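Local coordinates for BspA (BspA_V) (PDB 5DZ8), which is the variable domain of a cell wall-anchored adhesin of the antigen I/II family from Streptococcus agalactiae and probably takes part in attachment to host surfaces, at residues Y133-K136 and P137-S141. Residues are numbered along the deposited sequence; the frame is centred on the assembly and turned at random.
Sequences YELK and PHASS
Lys136 and Ala139 close a type II beta turn that reverses the chain at the end of strand 119-135, one of the two outermost strands of the six-stranded antiparallel sheet within this chain. One backbone hydrogen bond spans the turn, from Ala139 N to Lys136 O at 2.7 Å. The N-H points at the oxygen with an angle of 155°, yet the donor stands 35° out of the carbonyl plane, so it does not use a lone-pair direction. Pro137 and His138 hold the two corners; His138 adopts the positive phi expected at the second corner of a type II turn.

Leu135 gives the apolar packing across the bend. It reaches over with one branch: CD1 lies 3.9 Å from Ala139 CB and runs beside the Ser140-Ser141 backbone, with Ser141 N 3.8 Å from this same Leu135 CD1. Leu135 also touches Val69 and Ala71 of strand 69-85 and Tyr165 of the second subunit, so this buried side chain joins turn, sheet and dimer partner.

The serine hydroxyls find their strongest polar partners outside the turn: Ser140 OG bonds to Gly142 N, and Ser141 OG to Tyr165 N of the second subunit. Separately, Asn167 ND2 of that subunit bonds to Leu135 O.

Farther from the turn, Ser141 CB sits over one face of the Tyr133 ring in a CH-pi contact, 4.2 Å from the ring centroid and 16° off its normal. The ring is placed there with Tyr133 CG anti to the carbonyl carbon, beside the backbone N. The contact is off-centre: Ser141 CB is displaced toward the rim of the Tyr133 ring, equally near CG and CD1 at 4.1 Å.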
loop_
_atom_site.group_PDB
_atom_site.type_symbol
_atom_site.label_atom_id
_atom_site.label_comp_id
_atom_site.label_asym_id
_atom_site.label_seq_id
_atom_site.Cartn_x
_atom_site.Cartn_y
_atom_site.Cartn_z
ATOM N N TYR A 133 28.389 -3.867 -23.022
ATOM C CA TYR A 133 27.859 -4.828 -24.011
ATOM C C TYR A 133 28.672 -4.744 -25.272
ATOM O O TYR A 133 28.788 -3.696 -25.904
ATOM C CB TYR A 133 26.416 -4.598 -24.312
ATOM C CG TYR A 133 25.640 -4.685 -23.047
ATOM C CD1 TYR A 133 25.141 -5.894 -22.583
ATOM C CD2 TYR A 133 25.422 -3.535 -22.286
ATOM C CE1 TYR A 133 24.446 -5.946 -21.399
ATOM C CE2 TYR A 133 24.734 -3.584 -21.099
ATOM C CZ TYR A 133 24.272 -4.768 -20.646
ATOM O OH TYR A 133 23.601 -4.742 -19.441
ATOM N N GLU A 134 29.259 -5.875 -25.580
ATOM C CA GLU A 134 30.091 -6.067 -26.728
ATOM C C GLU A 134 29.063 -6.430 -27.792
ATOM O O GLU A 134 28.361 -7.416 -27.648
ATOM C CB GLU A 134 31.057 -7.202 -26.420
ATOM C CG GLU A 134 32.461 -7.032 -26.912
ATOM C CD GLU A 134 33.170 -5.834 -26.319
ATOM O OE1 GLU A 134 33.729 -6.002 -25.201
ATOM O OE2 GLU A 134 33.191 -4.748 -26.992
ATOM N N LEU A 135 28.933 -5.601 -28.817
ATOM C CA LEU A 135 27.846 -5.745 -29.785
ATOM C C LEU A 135 28.344 -5.897 -31.221
ATOM O O LEU A 135 28.825 -4.967 -31.832
ATOM C CB LEU A 135 26.918 -4.568 -29.703
ATOM C CG LEU A 135 25.652 -4.566 -28.837
ATOM C CD1 LEU A 135 25.331 -5.783 -27.964
ATOM C CD2 LEU A 135 25.672 -3.260 -28.076
ATOM N N LYS A 136 28.213 -7.115 -31.710
ATOM C CA LYS A 136 28.427 -7.454 -33.073
ATOM C C LYS A 136 27.361 -6.779 -33.966
ATOM O O LYS A 136 26.274 -6.406 -33.499
ATOM C CB LYS A 136 28.304 -8.998 -33.229
ATOM C CG LYS A 136 29.579 -9.737 -33.607
ATOM C CD LYS A 136 30.527 -9.826 -32.463
ATOM C CE LYS A 136 31.585 -10.889 -32.717
ATOM N NZ LYS A 136 32.309 -10.571 -33.939
ATOM N N PRO A 137 27.641 -6.691 -35.273
ATOM C CA PRO A 137 26.639 -6.187 -36.203
ATOM C C PRO A 137 25.299 -6.888 -36.019
ATOM O O PRO A 137 25.235 -8.108 -35.954
ATOM C CB PRO A 137 27.261 -6.472 -37.576
ATOM C CG PRO A 137 28.767 -6.457 -37.315
ATOM C CD PRO A 137 28.903 -7.071 -35.956
ATOM N N HIS A 138 24.249 -6.079 -35.856
ATOM C CA HIS A 138 22.910 -6.529 -35.584
ATOM C C HIS A 138 22.706 -7.182 -34.218
ATOM O O HIS A 138 21.661 -7.785 -34.007
ATOM C CB HIS A 138 22.389 -7.427 -36.699
ATOM C CG HIS A 138 22.404 -6.787 -38.046
ATOM N ND1 HIS A 138 21.416 -5.923 -38.468
ATOM C CD2 HIS A 138 23.293 -6.875 -39.064
ATOM C CE1 HIS A 138 21.684 -5.524 -39.700
ATOM N NE2 HIS A 138 22.813 -6.096 -40.086
ATOM N N ALA A 139 23.656 -7.048 -33.285
ATOM C CA ALA A 139 23.427 -7.542 -31.955
ATOM C C ALA A 139 22.601 -6.523 -31.153
ATOM O O ALA A 139 22.574 -5.326 -31.424
ATOM C CB ALA A 139 24.732 -7.827 -31.280
ATOM N N SER A 140 21.911 -7.037 -30.170
ATOM C CA SER A 140 21.161 -6.251 -29.235
ATOM C C SER A 140 21.544 -6.677 -27.841
ATOM O O SER A 140 21.705 -7.843 -27.573
ATOM C CB SER A 140 19.663 -6.462 -29.430
ATOM O OG SER A 140 18.996 -5.795 -28.385
ATOM N N SER A 141 21.624 -5.702 -26.955
ATOM C CA SER A 141 21.756 -5.920 -25.531
ATOM C C SER A 141 20.558 -6.568 -24.931
ATOM O O SER A 141 20.673 -7.100 -23.846
ATOM C CB SER A 141 21.897 -4.576 -24.804
ATOM O OG SER A 141 20.650 -3.944 -24.806
#